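Local atomic coordinates of putative laminarinase (PDB entry 2W39), a protein that probably hydrolyses beta-glucans such as laminarin and lichenin, as a secreted family 16 glycoside hydrolase of a white-rot fungus. Residues Asp50-Arg55 against Trp289-Val294. Numbering follows the deposited sequence.
Sequences DTLILR and WDIASV. With NAG (2-acetamido-2-deoxy-beta-D-glucopyranose), chain C.
I53 and D290 face each other as a non-hydrogen-bonded pair on the outer face of an antiparallel ladder. CD1 of I53 lies across the carboxylate stem, 3.6 Å from CB of D290, so the branched residue shields the base of the acid. With CG anti to the backbone N (chi1 176°), D290 brings OD1 within 3.7 Å of T51 CG2, while a water donates to D290 OD2 and also bonds T51 OG1. OD1 keeps its main partner, R90, in a salt bridge; an alanine in place of D290 would probably deprive R90 of that carboxylate and T51 of its water-mediated link.

The other face is almost wholly apolar: L54 CB meets W289 CD1 at 4.1 Å, and L52 CD2 approaches I291 CD1 at 4.3 Å. The leucines and I291 suit a sandwich interior with branched aliphatic carbon, while W289 adds a broad ring with one N-H to anchor it. Two pairs of backbone bonds, L52 with I291 and L54 with W289, hold this register.

L52 and L54 pack onto strand 69-76 of the facing sheet, W289 NE1 donates to N250 O on the adjacent strand 246-253, and strands 45-48 and 83-89 flank the pair, the latter across a classic bulge at A292 and S293.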
ATOM      1  N   ASP A  50       6.118 -17.352 -10.246  1.00 13.63           N
ATOM      2  CA  ASP A  50       4.928 -16.766  -9.618  1.00 13.30           C
ATOM      3  C   ASP A  50       5.292 -15.828  -8.459  1.00 11.23           C
ATOM      4  O   ASP A  50       4.561 -15.739  -7.471  1.00 11.03           O
ATOM      5  CB  ASP A  50       3.922 -17.853  -9.182  1.00 15.53           C
ATOM      6  CG  ASP A  50       4.434 -18.719  -8.052  1.00 19.50           C
ATOM      7  OD1 ASP A  50       5.656 -18.752  -7.797  1.00 23.71           O
ATOM      8  OD2 ASP A  50       3.591 -19.379  -7.407  1.00 24.87           O
ATOM      9  N   THR A  51       6.413 -15.129  -8.598  1.00 10.30           N
ATOM     10  CA  THR A  51       6.925 -14.261  -7.547  1.00  9.99           C
ATOM     11  C   THR A  51       7.397 -12.918  -8.087  1.00  8.99           C
ATOM     12  O   THR A  51       8.137 -12.848  -9.079  1.00  9.74           O
ATOM     13  CB  THR A  51       8.104 -14.950  -6.828  1.00 11.29           C
ATOM     14  OG1 THR A  51       7.620 -16.127  -6.172  1.00 12.42           O
ATOM     15  CG2 THR A  51       8.711 -14.036  -5.776  1.00 12.12           C
ATOM     16  N   LEU A  52       6.975 -11.859  -7.396  1.00  7.60           N
ATOM     17  CA  LEU A  52       7.566 -10.542  -7.538  1.00  7.45           C
ATOM     18  C   LEU A  52       8.136 -10.161  -6.184  1.00  6.90           C
ATOM     19  O   LEU A  52       7.396 -10.121  -5.186  1.00  6.92           O
ATOM     20  CB  LEU A  52       6.524  -9.518  -7.965  1.00  8.22           C
ATOM     21  CG  LEU A  52       6.995  -8.067  -8.033  1.00  8.70           C
ATOM     22  CD1 LEU A  52       7.892  -7.830  -9.217  1.00 10.08           C
ATOM     23  CD2 LEU A  52       5.816  -7.069  -8.010  1.00  9.19           C
ATOM     24  N   ILE A  53       9.436  -9.888  -6.152  1.00  7.05           N
ATOM     25  CA  ILE A  53      10.071  -9.326  -4.963  1.00  7.47           C
ATOM     26  C   ILE A  53      10.454  -7.883  -5.236  1.00  6.60           C
ATOM     27  O   ILE A  53      11.047  -7.568  -6.286  1.00  7.07           O
ATOM     28  CB  ILE A  53      11.365 -10.096  -4.587  1.00  8.15           C
ATOM     29  CG1 ILE A  53      11.133 -11.597  -4.406  1.00 11.20           C
ATOM     30  CG2 ILE A  53      12.092  -9.452  -3.391  1.00  8.83           C
ATOM     31  CD1 ILE A  53      10.160 -11.900  -3.353  1.00 12.06           C
ATOM     32  N   LEU A  54      10.103  -7.005  -4.293  1.00  6.06           N
ATOM     33  CA  LEU A  54      10.498  -5.591  -4.322  1.00  6.42           C
ATOM     34  C   LEU A  54      11.155  -5.354  -2.979  1.00  6.35           C
ATOM     35  O   LEU A  54      10.517  -5.542  -1.950  1.00  6.58           O
ATOM     36  CB  LEU A  54       9.277  -4.660  -4.439  1.00  6.38           C
ATOM     37  CG  LEU A  54       8.356  -4.931  -5.628  1.00  6.52           C
ATOM     38  CD1 LEU A  54       7.092  -4.096  -5.494  1.00  7.85           C
ATOM     39  CD2 LEU A  54       9.065  -4.680  -6.981  1.00  7.91           C
ATOM     40  N   ARG A  55      12.430  -4.972  -2.971  0.50  6.89           N
ATOM     41  CA  ARG A  55      13.190  -4.934  -1.720  0.50  7.73           C
ATOM     42  C   ARG A  55      14.075  -3.706  -1.585  0.50  7.31           C
ATOM     43  O   ARG A  55      14.420  -3.045  -2.564  0.50  7.86           O
ATOM     44  CB  ARG A  55      14.050  -6.205  -1.560  0.50  7.87           C
ATOM     45  CG  ARG A  55      15.047  -6.425  -2.703  0.50  9.33           C
ATOM     46  CD  ARG A  55      16.230  -7.331  -2.351  0.50  9.51           C
ATOM     47  NE  ARG A  55      15.863  -8.695  -1.983  0.50 11.96           N
ATOM     48  CZ  ARG A  55      15.701  -9.732  -2.810  0.50 11.94           C
ATOM     49  NH1 ARG A  55      15.398 -10.893  -2.260  0.50 13.72           N
ATOM     50  NH2 ARG A  55      15.807  -9.645  -4.156  0.50  7.78           N
ATOM     51  N   TRP A 289       8.727  -6.754  -0.202  1.00  5.09           N
ATOM     52  CA  TRP A 289       7.457  -7.299  -0.648  1.00  5.57           C
ATOM     53  C   TRP A 289       7.730  -8.606  -1.371  1.00  5.21           C
ATOM     54  O   TRP A 289       8.666  -8.689  -2.166  1.00  5.90           O
ATOM     55  CB  TRP A 289       6.826  -6.353  -1.669  1.00  5.24           C
ATOM     56  CG  TRP A 289       6.307  -5.038  -1.161  1.00  4.89           C
ATOM     57  CD1 TRP A 289       6.933  -3.822  -1.228  1.00  5.31           C
ATOM     58  CD2 TRP A 289       5.026  -4.802  -0.577  1.00  4.87           C
ATOM     59  NE1 TRP A 289       6.121  -2.839  -0.686  1.00  4.97           N
ATOM     60  CE2 TRP A 289       4.937  -3.418  -0.303  1.00  4.73           C
ATOM     61  CE3 TRP A 289       3.937  -5.631  -0.264  1.00  5.31           C
ATOM     62  CZ2 TRP A 289       3.795  -2.840   0.262  1.00  5.32           C
ATOM     63  CZ3 TRP A 289       2.806  -5.052   0.320  1.00  5.58           C
ATOM     64  CH2 TRP A 289       2.748  -3.676   0.575  1.00  5.61           C
ATOM     65  N   ASP A 290       6.883  -9.613  -1.136  1.00  5.47           N
ATOM     66  CA  ASP A 290       6.834 -10.828  -1.962  1.00  5.76           C
ATOM     67  C   ASP A 290       5.375 -10.940  -2.366  1.00  5.87           C
ATOM     68  O   ASP A 290       4.503 -11.170  -1.506  1.00  6.09           O
ATOM     69  CB  ASP A 290       7.324 -12.052  -1.166  1.00  6.91           C
ATOM     70  CG  ASP A 290       7.201 -13.360  -1.937  1.00  8.34           C
ATOM     71  OD1 ASP A 290       6.444 -13.441  -2.913  1.00  8.92           O
ATOM     72  OD2 ASP A 290       7.864 -14.345  -1.523  1.00 13.12           O
ATOM     73  N   ILE A 291       5.111 -10.705  -3.647  1.00  5.62           N
ATOM     74  CA  ILE A 291       3.754 -10.627  -4.171  1.00  6.18           C
ATOM     75  C   ILE A 291       3.539 -11.787  -5.140  1.00  5.96           C
ATOM     76  O   ILE A 291       4.343 -12.000  -6.065  1.00  6.56           O
ATOM     77  CB  ILE A 291       3.533  -9.261  -4.837  1.00  7.30           C
ATOM     78  CG1 ILE A 291       3.529  -8.177  -3.741  1.00  7.85           C
ATOM     79  CG2 ILE A 291       2.226  -9.241  -5.635  1.00  7.85           C
ATOM     80  CD1 ILE A 291       3.739  -6.755  -4.241  1.00  9.64           C
ATOM     81  N   ALA A 292       2.485 -12.560  -4.891  1.00  5.87           N
ATOM     82  CA  ALA A 292       2.124 -13.693  -5.741  1.00  6.39           C
ATOM     83  C   ALA A 292       1.372 -13.245  -6.994  1.00  6.62           C
ATOM     84  O   ALA A 292       1.570 -13.818  -8.080  1.00  7.29           O
ATOM     85  CB  ALA A 292       1.282 -14.707  -4.943  1.00  7.15           C
ATOM     86  N   SER A 293       0.499 -12.243  -6.852  1.00  6.09           N
ATOM     87  CA  SER A 293      -0.245 -11.718  -7.991  1.00  6.20           C
ATOM     88  C   SER A 293      -0.899 -10.410  -7.603  1.00  5.62           C
ATOM     89  O   SER A 293      -1.198 -10.160  -6.415  1.00  5.47           O
ATOM     90  CB  SER A 293      -1.330 -12.697  -8.464  1.00  7.10           C
ATOM     91  OG  SER A 293      -2.262 -12.962  -7.435  1.00  7.84           O
ATOM     92  N   VAL A 294      -1.152  -9.592  -8.621  1.00  5.86           N
ATOM     93  CA  VAL A 294      -2.075  -8.460  -8.510  1.00  5.72           C
ATOM     94  C   VAL A 294      -3.011  -8.581  -9.702  1.00  5.96           C
ATOM     95  O   VAL A 294      -2.539  -8.702 -10.837  1.00  6.28           O
ATOM     96  CB  VAL A 294      -1.369  -7.091  -8.485  1.00  5.57           C
ATOM     97  CG1 VAL A 294      -2.396  -5.958  -8.473  1.00  6.85           C
ATOM     98  CG2 VAL A 294      -0.442  -6.982  -7.266  1.00  6.58           C
TER
HETATM   99  C1  NAG C1299      17.930 -12.051  -6.268  1.00 16.54           C
HETATM  100  C2  NAG C1299      18.932 -13.196  -6.015  1.00 20.53           C
HETATM  101  C3  NAG C1299      18.225 -14.532  -5.760  1.00 20.07           C
HETATM  102  C4  NAG C1299      17.048 -14.397  -4.804  1.00 19.63           C
HETATM  103  C5  NAG C1299      16.132 -13.269  -5.282  1.00 18.34           C
HETATM  104  C6  NAG C1299      14.896 -13.123  -4.391  1.00 19.51           C
HETATM  105  C7  NAG C1299      21.122 -13.394  -7.180  1.00 29.39           C
HETATM  106  C8  NAG C1299      21.753 -13.655  -8.516  1.00 25.90           C
HETATM  107  N2  NAG C1299      19.790 -13.347  -7.182  1.00 22.99           N
HETATM  108  O3  NAG C1299      19.131 -15.492  -5.249  1.00 22.76           O
HETATM  109  O4  NAG C1299      16.336 -15.614  -4.759  1.00 21.84           O
HETATM  110  O5  NAG C1299      16.892 -12.070  -5.294  1.00 16.03           O
HETATM  111  O6  NAG C1299      15.252 -12.758  -3.074  1.00 21.37           O
HETATM  112  O7  NAG C1299      21.829 -13.244  -6.181  1.00 27.40           O
HETATM  113  O   HOH W   1       7.987 -16.458  -3.336  1.00 19.45           O